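Local coordinates for WbbZ protein (Klebsiella pneumoniae subsp. pneumoniae NTUH-K2044, PDB 6X1L) that is of uncharacterised function but belongs to the polysaccharide pyruvyl transferase family, so it probably transfers pyruvyl groups to polysaccharides, at residues A[14-19]-A[49-54]; A[22-27]-A[68-73]. All blocks are in the same frame, centred on the assembly; numbering follows the deposited sequence.

Contact 1: A[14-19]-A[49-54]; sequences LLKSYH and NALTYI
His19, on helix 6-21, reaches across to the loop that follows the Schellman motif ending helix 33-48. Both helices pack beside a six-stranded parallel alpha/beta sheet, consistent with the GT-B clan of the family, and the loop leads into strand 53-55 of that sheet. The ring nitrogen NE2 of His19 donates to Thr52 O at 2.9 Å. The bond is bent, with an N-H...O angle of 137°, yet the oxygen lies close to the plane of the imidazole, at its edge. Thr52 OG1 stands 3.1 Å from the same His19 NE2 in a second hydrogen bond, whose direction is open. Thr52 thus meets one nitrogen with its carbonyl and its hydroxyl together.

The imidazole gets there because CG of His19 is anti to the backbone N (chi1 -165°), which swings the ring out toward the loop. Leu51 lies against this side chain: its CA sits above one ring face, offset toward the rim. Leu51 also wedges its two methyls toward the helix. CD1 meets Leu15 CB, and CD2 packs on CB and CG of His19. The aliphatic part of Lys16 crosses Leu51 at about a right angle.

Further out, Phe45 touches both Leu15 and Leu51, so helix 33-48 backs the apolar side of the contact. Phe24 of strand 23-27 meets the His19 ring edge-to-face. Ala50 has positive phi as the C-prime residue of the Schellman motif, in which Leu51 N pairs with Phe46 O. On the Lys16 side, CD of Lys16 lies 3.8 Å from Asn49 O.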
loop_
_atom_site.group_PDB
_atom_site.type_symbol
_atom_site.label_atom_id
_atom_site.label_comp_id
_atom_site.label_asym_id
_atom_site.label_seq_id
_atom_site.Cartn_x
_atom_site.Cartn_y
_atom_site.Cartn_z
ATOM N N LEU A 14 -13.995 -29.658 -1.094
ATOM C CA LEU A 14 -13.452 -30.106 0.184
ATOM C C LEU A 14 -13.716 -29.088 1.288
ATOM O O LEU A 14 -14.209 -29.441 2.365
ATOM C CB LEU A 14 -11.957 -30.371 0.033
ATOM C CG LEU A 14 -11.247 -31.215 1.083
ATOM C CD1 LEU A 14 -11.885 -32.595 1.211
ATOM C CD2 LEU A 14 -9.796 -31.333 0.690
ATOM N N LEU A 15 -13.394 -27.815 1.047
ATOM C CA LEU A 15 -13.635 -26.823 2.087
ATOM C C LEU A 15 -15.124 -26.620 2.328
ATOM O O LEU A 15 -15.539 -26.405 3.473
ATOM C CB LEU A 15 -12.942 -25.504 1.736
ATOM C CG LEU A 15 -11.507 -25.478 2.274
ATOM C CD1 LEU A 15 -10.692 -24.394 1.629
ATOM C CD2 LEU A 15 -11.501 -25.298 3.785
ATOM N N LYS A 16 -15.943 -26.701 1.279
ATOM C CA LYS A 16 -17.387 -26.650 1.483
ATOM C C LYS A 16 -17.874 -27.833 2.312
ATOM O O LYS A 16 -18.819 -27.695 3.099
ATOM C CB LYS A 16 -18.110 -26.602 0.136
ATOM C CG LYS A 16 -17.884 -25.297 -0.616
ATOM C CD LYS A 16 -19.018 -24.978 -1.571
ATOM C CE LYS A 16 -18.806 -25.616 -2.930
ATOM N NZ LYS A 16 -19.726 -25.025 -3.941
ATOM N N SER A 17 -17.234 -28.996 2.165
ATOM C CA SER A 17 -17.609 -30.155 2.972
ATOM C C SER A 17 -17.308 -29.920 4.449
ATOM O O SER A 17 -18.132 -30.233 5.313
ATOM C CB SER A 17 -16.882 -31.399 2.468
ATOM O OG SER A 17 -17.197 -32.524 3.272
ATOM N N TYR A 18 -16.139 -29.347 4.753
ATOM C CA TYR A 18 -15.811 -29.024 6.138
ATOM C C TYR A 18 -16.751 -27.970 6.706
ATOM O O TYR A 18 -17.040 -27.981 7.908
ATOM C CB TYR A 18 -14.371 -28.529 6.241
ATOM C CG TYR A 18 -13.322 -29.540 5.848
ATOM C CD1 TYR A 18 -13.396 -30.856 6.279
ATOM C CD2 TYR A 18 -12.252 -29.172 5.047
ATOM C CE1 TYR A 18 -12.429 -31.777 5.921
ATOM C CE2 TYR A 18 -11.286 -30.081 4.683
ATOM C CZ TYR A 18 -11.377 -31.379 5.120
ATOM O OH TYR A 18 -10.405 -32.276 4.750
ATOM N N HIS A 19 -17.230 -27.054 5.862
ATOM C CA HIS A 19 -18.067 -25.959 6.342
ATOM C C HIS A 19 -19.432 -26.453 6.801
ATOM O O HIS A 19 -20.055 -25.835 7.673
ATOM C CB HIS A 19 -18.220 -24.906 5.246
ATOM C CG HIS A 19 -18.753 -23.594 5.733
ATOM N ND1 HIS A 19 -20.083 -23.248 5.633
ATOM C CD2 HIS A 19 -18.132 -22.541 6.315
ATOM C CE1 HIS A 19 -20.260 -22.039 6.136
ATOM N NE2 HIS A 19 -19.092 -21.588 6.558
ATOM N N ASN A 49 -17.406 -19.169 -2.724
ATOM C CA ASN A 49 -17.947 -20.455 -2.304
ATOM C C ASN A 49 -18.934 -20.330 -1.150
ATOM O O ASN A 49 -19.257 -21.339 -0.515
ATOM C CB ASN A 49 -16.812 -21.406 -1.919
ATOM C CG ASN A 49 -15.985 -21.844 -3.116
ATOM O OD1 ASN A 49 -14.792 -21.559 -3.196
ATOM N ND2 ASN A 49 -16.619 -22.545 -4.051
ATOM N N ALA A 50 -19.418 -19.116 -0.867
ATOM C CA ALA A 50 -20.375 -18.867 0.213
ATOM C C ALA A 50 -19.879 -19.395 1.556
ATOM O O ALA A 50 -20.668 -19.861 2.379
ATOM C CB ALA A 50 -21.751 -19.459 -0.112
ATOM N N LEU A 51 -18.572 -19.334 1.791
ATOM C CA LEU A 51 -17.980 -19.851 3.021
ATOM C C LEU A 51 -17.883 -18.719 4.036
ATOM O O LEU A 51 -17.063 -17.808 3.884
ATOM C CB LEU A 51 -16.608 -20.460 2.746
ATOM C CG LEU A 51 -16.598 -21.641 1.776
ATOM C CD1 LEU A 51 -15.170 -22.053 1.475
ATOM C CD2 LEU A 51 -17.388 -22.806 2.348
ATOM N N THR A 52 -18.719 -18.774 5.067
ATOM C CA THR A 52 -18.637 -17.802 6.143
ATOM C C THR A 52 -17.571 -18.218 7.148
ATOM O O THR A 52 -17.258 -19.402 7.305
ATOM C CB THR A 52 -19.988 -17.649 6.845
ATOM O OG1 THR A 52 -20.379 -18.904 7.411
ATOM C CG2 THR A 52 -21.050 -17.192 5.853
ATOM N N TYR A 53 -17.008 -17.225 7.829
ATOM C CA TYR A 53 -15.952 -17.461 8.798
ATOM C C TYR A 53 -16.046 -16.406 9.889
ATOM O O TYR A 53 -16.713 -15.381 9.734
ATOM C CB TYR A 53 -14.566 -17.429 8.139
ATOM C CG TYR A 53 -14.191 -16.072 7.567
ATOM C CD1 TYR A 53 -14.609 -15.693 6.296
ATOM C CD2 TYR A 53 -13.421 -15.173 8.297
ATOM C CE1 TYR A 53 -14.273 -14.456 5.770
ATOM C CE2 TYR A 53 -13.079 -13.929 7.776
ATOM C CZ TYR A 53 -13.508 -13.582 6.513
ATOM O OH TYR A 53 -13.176 -12.357 5.985
ATOM N N ILE A 54 -15.378 -16.681 11.004
ATOM C CA ILE A 54 -15.189 -15.676 12.044
ATOM C C ILE A 54 -13.689 -15.457 12.179
ATOM O O ILE A 54 -12.916 -16.427 12.142
ATOM C CB ILE A 54 -15.834 -16.093 13.378
ATOM C CG1 ILE A 54 -15.229 -17.397 13.899
ATOM C CG2 ILE A 54 -17.343 -16.225 13.225
ATOM C CD1 ILE A 54 -15.543 -17.671 15.350
#

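Contact 2: A[22-27]-A[68-73]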
loop_
_atom_site.group_PDB
_atom_site.type_symbol
_atom_site.label_atom_id
_atom_site.label_comp_id
_atom_site.label_asym_id
_atom_site.label_seq_id
_atom_site.Cartn_x
_atom_site.Cartn_y
_atom_site.Cartn_z
ATOM N N HIS A 22 -18.370 -27.946 10.586
ATOM C CA HIS A 22 -17.749 -27.096 11.588
ATOM C C HIS A 22 -17.743 -25.656 11.098
ATOM O O HIS A 22 -17.842 -25.385 9.899
ATOM C CB HIS A 22 -16.311 -27.545 11.900
ATOM C CG HIS A 22 -16.174 -29.015 12.161
ATOM N ND1 HIS A 22 -16.003 -29.938 11.152
ATOM C CD2 HIS A 22 -16.176 -29.719 13.318
ATOM C CE1 HIS A 22 -15.910 -31.148 11.675
ATOM N NE2 HIS A 22 -16.012 -31.044 12.987
ATOM N N ARG A 23 -17.622 -24.726 12.035
ATOM C CA ARG A 23 -17.494 -23.325 11.664
ATOM C C ARG A 23 -16.020 -22.947 11.577
ATOM O O ARG A 23 -15.171 -23.490 12.290
ATOM C CB ARG A 23 -18.226 -22.418 12.654
ATOM C CG ARG A 23 -17.411 -22.015 13.854
ATOM C CD ARG A 23 -18.140 -20.995 14.705
ATOM N NE ARG A 23 -17.402 -20.711 15.930
ATOM C CZ ARG A 23 -17.800 -19.853 16.861
ATOM N NH1 ARG A 23 -18.934 -19.185 16.706
ATOM N NH2 ARG A 23 -17.060 -19.663 17.944
ATOM N N PHE A 24 -15.720 -22.020 10.672
ATOM C CA PHE A 24 -14.343 -21.655 10.372
ATOM C C PHE A 24 -13.900 -20.495 11.256
ATOM O O PHE A 24 -14.583 -19.468 11.334
ATOM C CB PHE A 24 -14.191 -21.269 8.899
ATOM C CG PHE A 24 -14.336 -22.419 7.942
ATOM C CD1 PHE A 24 -14.505 -23.718 8.400
ATOM C CD2 PHE A 24 -14.289 -22.198 6.574
ATOM C CE1 PHE A 24 -14.634 -24.765 7.514
ATOM C CE2 PHE A 24 -14.414 -23.245 5.682
ATOM C CZ PHE A 24 -14.589 -24.529 6.152
ATOM N N VAL A 25 -12.762 -20.667 11.919
ATOM C CA VAL A 25 -12.068 -19.591 12.618
ATOM C C VAL A 25 -10.790 -19.331 11.835
ATOM O O VAL A 25 -9.908 -20.198 11.775
ATOM C CB VAL A 25 -11.763 -19.951 14.076
ATOM C CG1 VAL A 25 -11.073 -18.787 14.773
ATOM C CG2 VAL A 25 -13.038 -20.352 14.808
ATOM N N TYR A 26 -10.683 -18.153 11.224
ATOM C CA TYR A 26 -9.646 -17.885 10.237
ATOM C C TYR A 26 -8.587 -16.949 10.800
ATOM O O TYR A 26 -8.912 -15.894 11.355
ATOM C CB TYR A 26 -10.249 -17.294 8.960
ATOM C CG TYR A 26 -9.219 -16.847 7.943
ATOM C CD1 TYR A 26 -8.444 -17.772 7.260
ATOM C CD2 TYR A 26 -9.027 -15.495 7.662
ATOM C CE1 TYR A 26 -7.503 -17.372 6.330
ATOM C CE2 TYR A 26 -8.089 -15.084 6.731
ATOM C CZ TYR A 26 -7.331 -16.028 6.068
ATOM O OH TYR A 26 -6.396 -15.632 5.142
ATOM N N LYS A 27 -7.322 -17.339 10.649
ATOM C CA LYS A 27 -6.176 -16.499 10.978
ATOM C C LYS A 27 -5.360 -16.298 9.709
ATOM O O LYS A 27 -4.763 -17.251 9.194
ATOM C CB LYS A 27 -5.315 -17.119 12.075
ATOM C CG LYS A 27 -4.132 -16.237 12.467
ATOM C CD LYS A 27 -4.615 -14.910 13.041
ATOM C CE LYS A 27 -3.480 -13.896 13.191
ATOM N NZ LYS A 27 -3.002 -13.375 11.876
ATOM N N ILE A 68 -13.018 -25.247 13.741
ATOM C CA ILE A 68 -11.820 -25.575 12.984
ATOM C C ILE A 68 -11.039 -24.290 12.746
ATOM O O ILE A 68 -11.607 -23.289 12.291
ATOM C CB ILE A 68 -12.171 -26.257 11.648
ATOM C CG1 ILE A 68 -12.659 -27.688 11.897
ATOM C CG2 ILE A 68 -10.979 -26.237 10.707
ATOM C CD1 ILE A 68 -12.998 -28.444 10.635
ATOM N N LEU A 69 -9.748 -24.312 13.064
ATOM C CA LEU A 69 -8.879 -23.181 12.766
ATOM C C LEU A 69 -8.405 -23.279 11.322
ATOM O O LEU A 69 -7.791 -24.278 10.927
ATOM C CB LEU A 69 -7.684 -23.140 13.717
ATOM C CG LEU A 69 -6.618 -22.094 13.365
ATOM C CD1 LEU A 69 -7.118 -20.678 13.641
ATOM C CD2 LEU A 69 -5.313 -22.363 14.103
ATOM N N ILE A 70 -8.703 -22.254 10.534
ATOM C CA ILE A 70 -8.191 -22.132 9.176
ATOM C C ILE A 70 -6.956 -21.247 9.272
ATOM O O ILE A 70 -7.060 -20.039 9.508
ATOM C CB ILE A 70 -9.232 -21.548 8.219
ATOM C CG1 ILE A 70 -10.551 -22.313 8.320
ATOM C CG2 ILE A 70 -8.706 -21.552 6.793
ATOM C CD1 ILE A 70 -10.471 -23.762 7.861
ATOM N N PHE A 71 -5.779 -21.846 9.114
ATOM C CA PHE A 71 -4.536 -21.090 9.153
ATOM C C PHE A 71 -4.166 -20.684 7.732
ATOM O O PHE A 71 -3.969 -21.548 6.869
ATOM C CB PHE A 71 -3.413 -21.895 9.803
ATOM C CG PHE A 71 -2.161 -21.100 10.023
ATOM C CD1 PHE A 71 -2.142 -20.059 10.938
ATOM C CD2 PHE A 71 -1.010 -21.384 9.312
ATOM C CE1 PHE A 71 -0.994 -19.318 11.140
ATOM C CE2 PHE A 71 0.142 -20.646 9.511
ATOM C CZ PHE A 71 0.150 -19.612 10.425
ATOM N N GLY A 72 -4.063 -19.375 7.499
ATOM C CA GLY A 72 -3.880 -18.881 6.146
ATOM C C GLY A 72 -2.610 -19.408 5.507
ATOM O O GLY A 72 -1.631 -19.728 6.182
ATOM N N GLY A 73 -2.640 -19.499 4.182
ATOM C CA GLY A 73 -1.512 -20.031 3.446
ATOM C C GLY A 73 -0.302 -19.120 3.508
ATOM O O GLY A 73 -0.363 -17.971 3.940
HETATM O O HOH W 1 -5.187 -17.602 3.499
#
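Ile70 and Phe24 pack on one face of two neighbouring parallel strands, 23-27 and 67-71, in the six-stranded parallel sheet. Ile70 can be followed outward. Its CB stands 4.0 Å from Tyr26 CD1, in the plane of that ring at its edge. The CG2 methyl touches CD1 of Tyr26, whose side chain crosses that of Ile70 at about a right angle. The other branch turns to Phe24: CG1 of Ile70 lies 3.8 Å from Phe24 CG and as near to its CB. The tip, CD1 of Ile70, rests over the centre of the Phe24 ring in a CH-pi contact, 4.1 Å from the centroid and 11° off the normal. CG1 is anti to the carbonyl carbon (chi1 -51°), which sends this branch to Phe24 while CG2 stays with Tyr26.

On the same face, Ile68 CD1 packs against the His22 ring, 3.4 Å from ND1. This nitrogen is buried by the contact and has no polar partner in the model.

The backbones form a regular parallel ladder. Ile68 N bonds to Arg23 O, and Val25 N to Ile68 O. Ile70 N gives the shortest bond, 2.7 Å to Val25 O. Lys27 N then reaches Ile70 O, and Gly72 N closes the row on Lys27 O, just past the strand end. A water joins Tyr26 OH, at 2.8 Å, to Gly73 N.

On the other face, Lys27 NZ forms salt bridges with Asp201 and Asp198, beyond the two strands. Phe88 of helix 84-92 covers Lys27 and Leu69 there. Strand 98-104 flanks strand 67-71 and packs Ile100 and Met102 on Ile70, while strand 53-55 flanks strand 23-27.

From the N terminus the chain runs through helix 6-21, which carries the first half of contact 1, and then directly into strand 23-27, the first half of contact 2. Helix 33-48 follows. The chain returns at 49-54 to close contact 1, then runs on to strand 67-71 to close contact 2. The two closures cross rather than nest. Their centres lie about 10 Å apart, and they join directly: strand 53-55 pairs with strand 23-27, with Ile54 N 2.9 Å from Phe24 O. Contact 1 ties the first helix to the entry of the edge strand 53-55. Contact 2 joins the two inner strands 23-27 and 67-71.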